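Long-range contacts in halotolerant alpha-type carbonic anhydrase (dCA II) (Dunaliella salina, PDB 1Y7W), which probably catalyses the reversible hydration of carbon dioxide to bicarbonate as a zinc-dependent, salt-tolerant alpha-type carbonic anhydrase: residues T215-S221 with F245-R249; L222-Y227 with E285-Y291. All coordinates share one frame; numbering follows the deposited sequence.

Interaction 1. Residues T215-S221 with F245-R249; sequences TQLLPSS and FTTPR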
loop_
_atom_site.group_PDB
_atom_site.type_symbol
_atom_site.label_atom_id
_atom_site.label_comp_id
_atom_site.label_asym_id
_atom_site.label_seq_id
_atom_site.Cartn_x
_atom_site.Cartn_y
_atom_site.Cartn_z
ATOM N N THR A 215 1.583 -16.424 2.176
ATOM C CA THR A 215 2.142 -17.040 0.978
ATOM C C THR A 215 1.973 -16.230 -0.303
ATOM O O THR A 215 2.790 -16.330 -1.215
ATOM C CB THR A 215 1.550 -18.500 0.753
ATOM O OG1 THR A 215 0.165 -18.413 0.369
ATOM C CG2 THR A 215 1.658 -19.317 2.060
ATOM N N GLN A 216 0.945 -15.403 -0.361
ATOM C CA GLN A 216 0.729 -14.676 -1.581
ATOM C C GLN A 216 1.196 -13.224 -1.634
ATOM O O GLN A 216 1.486 -12.735 -2.718
ATOM C CB GLN A 216 -0.755 -14.739 -1.948
ATOM C CG GLN A 216 -1.156 -16.188 -2.293
ATOM C CD GLN A 216 -2.602 -16.275 -2.715
ATOM O OE1 GLN A 216 -3.505 -16.184 -1.882
ATOM N NE2 GLN A 216 -2.836 -16.437 -4.036
ATOM N N LEU A 217 1.241 -12.560 -0.471
ATOM C CA LEU A 217 1.588 -11.143 -0.411
ATOM C C LEU A 217 2.922 -10.813 0.242
ATOM O O LEU A 217 3.706 -10.098 -0.352
ATOM C CB LEU A 217 0.454 -10.364 0.260
ATOM C CG LEU A 217 -0.981 -10.512 -0.284
ATOM C CD1 LEU A 217 -1.885 -9.700 0.592
ATOM C CD2 LEU A 217 -1.124 -10.090 -1.770
ATOM N N LEU A 218 3.215 -11.344 1.435
ATOM C CA LEU A 218 4.480 -10.992 2.069
ATOM C C LEU A 218 5.645 -11.502 1.263
ATOM O O LEU A 218 5.583 -12.604 0.699
ATOM C CB LEU A 218 4.582 -11.550 3.484
ATOM C CG LEU A 218 3.597 -11.035 4.522
ATOM C CD1 LEU A 218 4.227 -11.342 5.904
ATOM C CD2 LEU A 218 3.397 -9.524 4.411
ATOM N N PRO A 219 6.749 -10.721 1.204
ATOM C CA PRO A 219 7.897 -11.178 0.420
ATOM C C PRO A 219 8.714 -12.253 1.115
ATOM O O PRO A 219 8.440 -12.614 2.259
ATOM C CB PRO A 219 8.699 -9.905 0.165
ATOM C CG PRO A 219 8.359 -9.025 1.328
ATOM C CD PRO A 219 6.911 -9.331 1.678
ATOM N N SER A 220 9.735 -12.742 0.414
ATOM C CA SER A 220 10.560 -13.813 0.941
ATOM C C SER A 220 11.403 -13.500 2.180
ATOM O O SER A 220 11.810 -14.431 2.892
ATOM C CB SER A 220 11.451 -14.381 -0.174
ATOM O OG SER A 220 12.171 -13.338 -0.837
ATOM N N SER A 221 11.641 -12.219 2.474
ATOM C CA SER A 221 12.412 -11.858 3.654
ATOM C C SER A 221 11.579 -10.862 4.433
ATOM O O SER A 221 10.753 -10.137 3.860
ATOM C CB SER A 221 13.767 -11.264 3.245
ATOM O OG SER A 221 14.222 -10.332 4.196
ATOM N N PHE A 245 9.017 -3.151 3.046
ATOM C CA PHE A 245 9.878 -4.328 2.907
ATOM C C PHE A 245 10.881 -4.086 1.815
ATOM O O PHE A 245 10.515 -3.704 0.750
ATOM C CB PHE A 245 9.010 -5.554 2.624
ATOM C CG PHE A 245 8.252 -5.965 3.837
ATOM C CD1 PHE A 245 8.689 -7.047 4.604
ATOM C CD2 PHE A 245 7.212 -5.154 4.327
ATOM C CE1 PHE A 245 8.100 -7.344 5.864
ATOM C CE2 PHE A 245 6.607 -5.415 5.579
ATOM C CZ PHE A 245 7.055 -6.528 6.348
ATOM N N THR A 246 12.135 -4.399 2.090
ATOM C CA THR A 246 13.191 -4.129 1.132
ATOM C C THR A 246 13.538 -5.253 0.149
ATOM O O THR A 246 14.283 -5.020 -0.762
ATOM C CB THR A 246 14.438 -3.600 1.920
ATOM O OG1 THR A 246 14.785 -4.518 2.952
ATOM C CG2 THR A 246 14.086 -2.253 2.573
ATOM N N THR A 247 12.982 -6.448 0.315
ATOM C CA THR A 247 13.203 -7.527 -0.631
ATOM C C THR A 247 11.976 -7.546 -1.519
ATOM O O THR A 247 10.845 -7.734 -1.048
ATOM C CB THR A 247 13.284 -8.871 0.073
ATOM O OG1 THR A 247 14.325 -8.823 1.058
ATOM C CG2 THR A 247 13.535 -9.974 -0.940
ATOM N N PRO A 248 12.172 -7.350 -2.823
ATOM C CA PRO A 248 11.006 -7.352 -3.708
ATOM C C PRO A 248 10.485 -8.698 -4.180
ATOM O O PRO A 248 11.158 -9.734 -4.068
ATOM C CB PRO A 248 11.460 -6.502 -4.909
ATOM C CG PRO A 248 12.962 -6.693 -4.938
ATOM C CD PRO A 248 13.432 -7.006 -3.529
ATOM N N ARG A 249 9.231 -8.683 -4.607
ATOM C CA ARG A 249 8.644 -9.838 -5.289
ATOM C C ARG A 249 9.018 -9.604 -6.763
ATOM O O ARG A 249 9.809 -8.693 -7.039
ATOM C CB ARG A 249 7.131 -9.832 -5.138
ATOM C CG ARG A 249 6.727 -10.626 -3.886
ATOM C CD ARG A 249 5.205 -10.615 -3.722
ATOM N NE ARG A 249 4.838 -11.488 -2.614
ATOM C CZ ARG A 249 4.638 -12.798 -2.723
ATOM N NH1 ARG A 249 4.322 -13.494 -1.623
ATOM N NH2 ARG A 249 4.701 -13.408 -3.921
HETATM O O HOH W 1 10.112 -11.917 -2.511
HETATM O O HOH W 2 11.967 -7.743 2.776
#

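Interaction 2. Residues L222-Y227 with E285-Y291; sequences LKYAGY and EVYKYNY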
loop_
_atom_site.group_PDB
_atom_site.type_symbol
_atom_site.label_atom_id
_atom_site.label_comp_id
_atom_site.label_asym_id
_atom_site.label_seq_id
_atom_site.Cartn_x
_atom_site.Cartn_y
_atom_site.Cartn_z
ATOM N N LEU A 222 11.744 -10.855 5.742
ATOM C CA LEU A 222 10.958 -9.945 6.556
ATOM C C LEU A 222 11.702 -8.641 6.755
ATOM O O LEU A 222 11.255 -7.802 7.520
ATOM C CB LEU A 222 10.675 -10.547 7.920
ATOM C CG LEU A 222 9.794 -11.793 7.836
ATOM C CD1 LEU A 222 9.499 -12.256 9.253
ATOM C CD2 LEU A 222 8.511 -11.484 7.089
ATOM N N LYS A 223 12.840 -8.468 6.079
ATOM C CA LYS A 223 13.578 -7.206 6.245
ATOM C C LYS A 223 12.748 -5.994 5.832
ATOM O O LYS A 223 12.229 -5.961 4.731
ATOM C CB LYS A 223 14.850 -7.206 5.381
ATOM C CG LYS A 223 15.951 -8.071 5.999
ATOM C CD LYS A 223 17.254 -8.083 5.133
ATOM C CE LYS A 223 17.098 -8.927 3.862
ATOM N NZ LYS A 223 18.448 -9.367 3.213
ATOM N N TYR A 224 12.632 -4.990 6.683
ATOM C CA TYR A 224 11.906 -3.799 6.259
ATOM C C TYR A 224 12.415 -2.507 6.913
ATOM O O TYR A 224 13.060 -2.516 7.964
ATOM C CB TYR A 224 10.387 -3.958 6.533
ATOM C CG TYR A 224 9.928 -3.792 7.979
ATOM C CD1 TYR A 224 9.773 -4.897 8.818
ATOM C CD2 TYR A 224 9.598 -2.537 8.488
ATOM C CE1 TYR A 224 9.296 -4.770 10.152
ATOM C CE2 TYR A 224 9.112 -2.387 9.838
ATOM C CZ TYR A 224 8.974 -3.510 10.651
ATOM O OH TYR A 224 8.566 -3.403 11.982
ATOM N N ALA A 225 12.033 -1.391 6.311
ATOM C CA ALA A 225 12.407 -0.079 6.804
ATOM C C ALA A 225 11.118 0.530 7.388
ATOM O O ALA A 225 10.110 0.566 6.702
ATOM C CB ALA A 225 12.894 0.776 5.648
ATOM N N GLY A 226 11.165 1.025 8.608
ATOM C CA GLY A 226 9.989 1.631 9.195
ATOM C C GLY A 226 10.212 3.109 9.517
ATOM O O GLY A 226 11.299 3.499 9.912
ATOM N N TYR A 227 9.177 3.937 9.390
ATOM C CA TYR A 227 9.350 5.347 9.724
ATOM C C TYR A 227 7.957 5.937 9.909
ATOM O O TYR A 227 6.927 5.268 9.579
ATOM C CB TYR A 227 10.102 6.088 8.589
ATOM C CG TYR A 227 9.306 6.285 7.310
ATOM C CD1 TYR A 227 9.180 5.277 6.346
ATOM C CD2 TYR A 227 8.655 7.508 7.076
ATOM C CE1 TYR A 227 8.444 5.461 5.162
ATOM C CE2 TYR A 227 7.906 7.721 5.896
ATOM C CZ TYR A 227 7.807 6.691 4.941
ATOM O OH TYR A 227 7.068 6.922 3.806
ATOM N N GLU A 285 14.212 9.961 11.007
ATOM C CA GLU A 285 15.217 8.940 10.671
ATOM C C GLU A 285 14.362 7.772 10.193
ATOM O O GLU A 285 13.145 7.789 10.386
ATOM C CB GLU A 285 16.061 8.470 11.865
ATOM C CG GLU A 285 16.947 9.533 12.488
ATOM C CD GLU A 285 18.116 9.935 11.612
ATOM O OE1 GLU A 285 18.357 9.255 10.576
ATOM O OE2 GLU A 285 18.808 10.944 11.960
ATOM N N VAL A 286 14.982 6.789 9.543
ATOM C CA VAL A 286 14.251 5.613 9.046
ATOM C C VAL A 286 14.978 4.491 9.766
ATOM O O VAL A 286 16.184 4.539 9.904
ATOM C CB VAL A 286 14.360 5.511 7.509
ATOM C CG1 VAL A 286 13.503 4.306 6.976
ATOM C CG2 VAL A 286 13.812 6.820 6.868
ATOM N N TYR A 287 14.248 3.463 10.188
ATOM C CA TYR A 287 14.840 2.384 10.992
ATOM C C TYR A 287 14.783 1.044 10.280
ATOM O O TYR A 287 13.902 0.821 9.473
ATOM C CB TYR A 287 14.092 2.355 12.353
ATOM C CG TYR A 287 14.044 3.727 12.981
ATOM C CD1 TYR A 287 13.049 4.646 12.637
ATOM C CD2 TYR A 287 15.044 4.133 13.869
ATOM C CE1 TYR A 287 13.043 5.937 13.159
ATOM C CE2 TYR A 287 15.058 5.421 14.390
ATOM C CZ TYR A 287 14.065 6.307 14.040
ATOM O OH TYR A 287 14.040 7.516 14.634
ATOM N N LYS A 288 15.761 0.184 10.540
ATOM C CA LYS A 288 15.811 -1.135 9.932
ATOM C C LYS A 288 15.328 -2.220 10.889
ATOM O O LYS A 288 15.788 -2.322 12.023
ATOM C CB LYS A 288 17.227 -1.465 9.472
ATOM C CG LYS A 288 18.307 -1.306 10.514
ATOM C CD LYS A 288 19.589 -1.678 9.851
ATOM C CE LYS A 288 20.803 -1.416 10.711
ATOM N NZ LYS A 288 21.999 -1.820 9.829
ATOM N N TYR A 289 14.431 -3.054 10.384
ATOM C CA TYR A 289 13.844 -4.128 11.169
ATOM C C TYR A 289 14.118 -5.487 10.518
ATOM O O TYR A 289 14.049 -5.652 9.296
ATOM C CB TYR A 289 12.335 -3.891 11.288
ATOM C CG TYR A 289 11.959 -2.634 12.054
ATOM C CD1 TYR A 289 11.822 -1.411 11.401
ATOM C CD2 TYR A 289 11.814 -2.659 13.441
ATOM C CE1 TYR A 289 11.564 -0.246 12.111
ATOM C CE2 TYR A 289 11.536 -1.495 14.181
ATOM C CZ TYR A 289 11.416 -0.294 13.499
ATOM O OH TYR A 289 11.104 0.860 14.170
ATOM N N ASN A 290 14.406 -6.458 11.362
ATOM C CA ASN A 290 14.705 -7.823 10.953
ATOM C C ASN A 290 15.963 -7.929 10.105
ATOM O O ASN A 290 16.090 -8.852 9.312
ATOM C CB ASN A 290 13.523 -8.477 10.192
ATOM C CG ASN A 290 12.210 -8.385 10.963
ATOM O OD1 ASN A 290 12.151 -8.706 12.146
ATOM N ND2 ASN A 290 11.157 -7.928 10.303
ATOM N N TYR A 291 16.887 -6.987 10.243
ATOM C CA TYR A 291 18.141 -7.068 9.489
ATOM C C TYR A 291 19.203 -7.830 10.320
ATOM O O TYR A 291 18.925 -8.163 11.507
ATOM C CB TYR A 291 18.695 -5.675 9.160
ATOM C CG TYR A 291 18.142 -5.005 7.913
ATOM C CD1 TYR A 291 19.010 -4.569 6.902
ATOM C CD2 TYR A 291 16.765 -4.797 7.735
ATOM C CE1 TYR A 291 18.529 -3.954 5.736
ATOM C CE2 TYR A 291 16.282 -4.184 6.587
ATOM C CZ TYR A 291 17.160 -3.764 5.585
ATOM O OH TYR A 291 16.705 -3.179 4.426
ATOM O OXT TYR A 291 20.320 -8.067 9.769
#

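Interaction 1. Residues T215-S221 with F245-R249
R249 of strand 240-251 in the central sheet grips the backbone of helix 213-217 and the residues just after it. Its guanidinium reaches three backbone carbonyls. R249 NE donates to L217 O at 2.9 Å. R249 NH1 donates to L218 O at 2.8 Å. That bond is bent, with an N-H...O angle of 132°. R249 NH1 also donates to T215 O at 3.2 Å. All three carbonyls are approached from above their planes. Q216 O sits over the centre of one guanidinium face. The side chain is extended from CG to NE, which carries the charged group to those carbonyls. NH2 turns to D180 in a salt bridge. With an alanine here, T215 O, L217 O and L218 O would probably lose their shared donor, and D180 its charged mate. Farther along, P219 CB packs on T247 O at 3.3 Å, and P219 CG meets F245 CB at 3.8 Å. S221 CB lies 3.3 Å from T247 OG1. Two waters bridge the backbones: one links S220 N to P248 O, the other S221 O to T247 N. Strand 166-175 flanks the contact, with I171 against P219 and I169 against F245. F182 of helix 181-195 packs on Q216 and L217.

Interaction 2. Residues L222-Y227 with E285-Y291
L222 O accepts a bond of 2.8 Å from N290 ND2, with an N-H...O angle of 161°. The oxygen lies close to the amide plane of N290, while the donor stands above the carbonyl plane of L222. This side-chain bond continues an antiparallel pairing of strands 224-229 and 287-289. Y224 and Y289 form one hydrogen-bonded pair, with Y289 N to Y224 O at 2.8 Å. G226 and Y287 form the other, with G226 N to Y287 O at 2.9 Å. A225 and K288 are the non-hydrogen-bonded pair between them. Y224 and Y289 lie on the same face of the sheet. The two ring planes differ by only 13°, yet the rings are displaced and overlap little. Y289 CB sits over the Y224 ring in a CH-pi contact, 3.5 Å from its centroid. Y224 CG lies between its backbone N and carbonyl carbon (chi1 76°), which lays the ring across Y289 CB. The Y289 edge runs past G226, and a CB at G226 would probably come too close to Y289 CE1. Beyond the pairing, K223 CD stands over the centre of the Y291 ring, 4.1 Å from its centroid. Y224 OH bonds to V73 N, and Y289 OH to R67. Strand 240-251 flanks strand 224-229 on its other side. Beyond strand 287-289, V286 and K288 bond through their backbones to M62.

Overall arrangement
Interactions 1 and 2 have centres 14 Å apart and share one mixed sheet. Along the chain their segments alternate: 215-221 runs straight into 222-227, then come 245-249 and the C-terminal 285-291. Strand 224-229 lies between strands 240-251 and 287-289, so the two contacts meet there. T246 N lies 3.1 Å from K223 O, and T246 OG1 lies 2.8 Å from Y291 OH, both probable hydrogen bonds. F245 also packs against Y224. Interaction 1 ties helix 213-217 and the loop after it to the sheet, and interaction 2 adds the C-terminal strand next to strand 224-229. The chain's C-terminus is thus joined to the sheet beside the segment that follows helix 213-217.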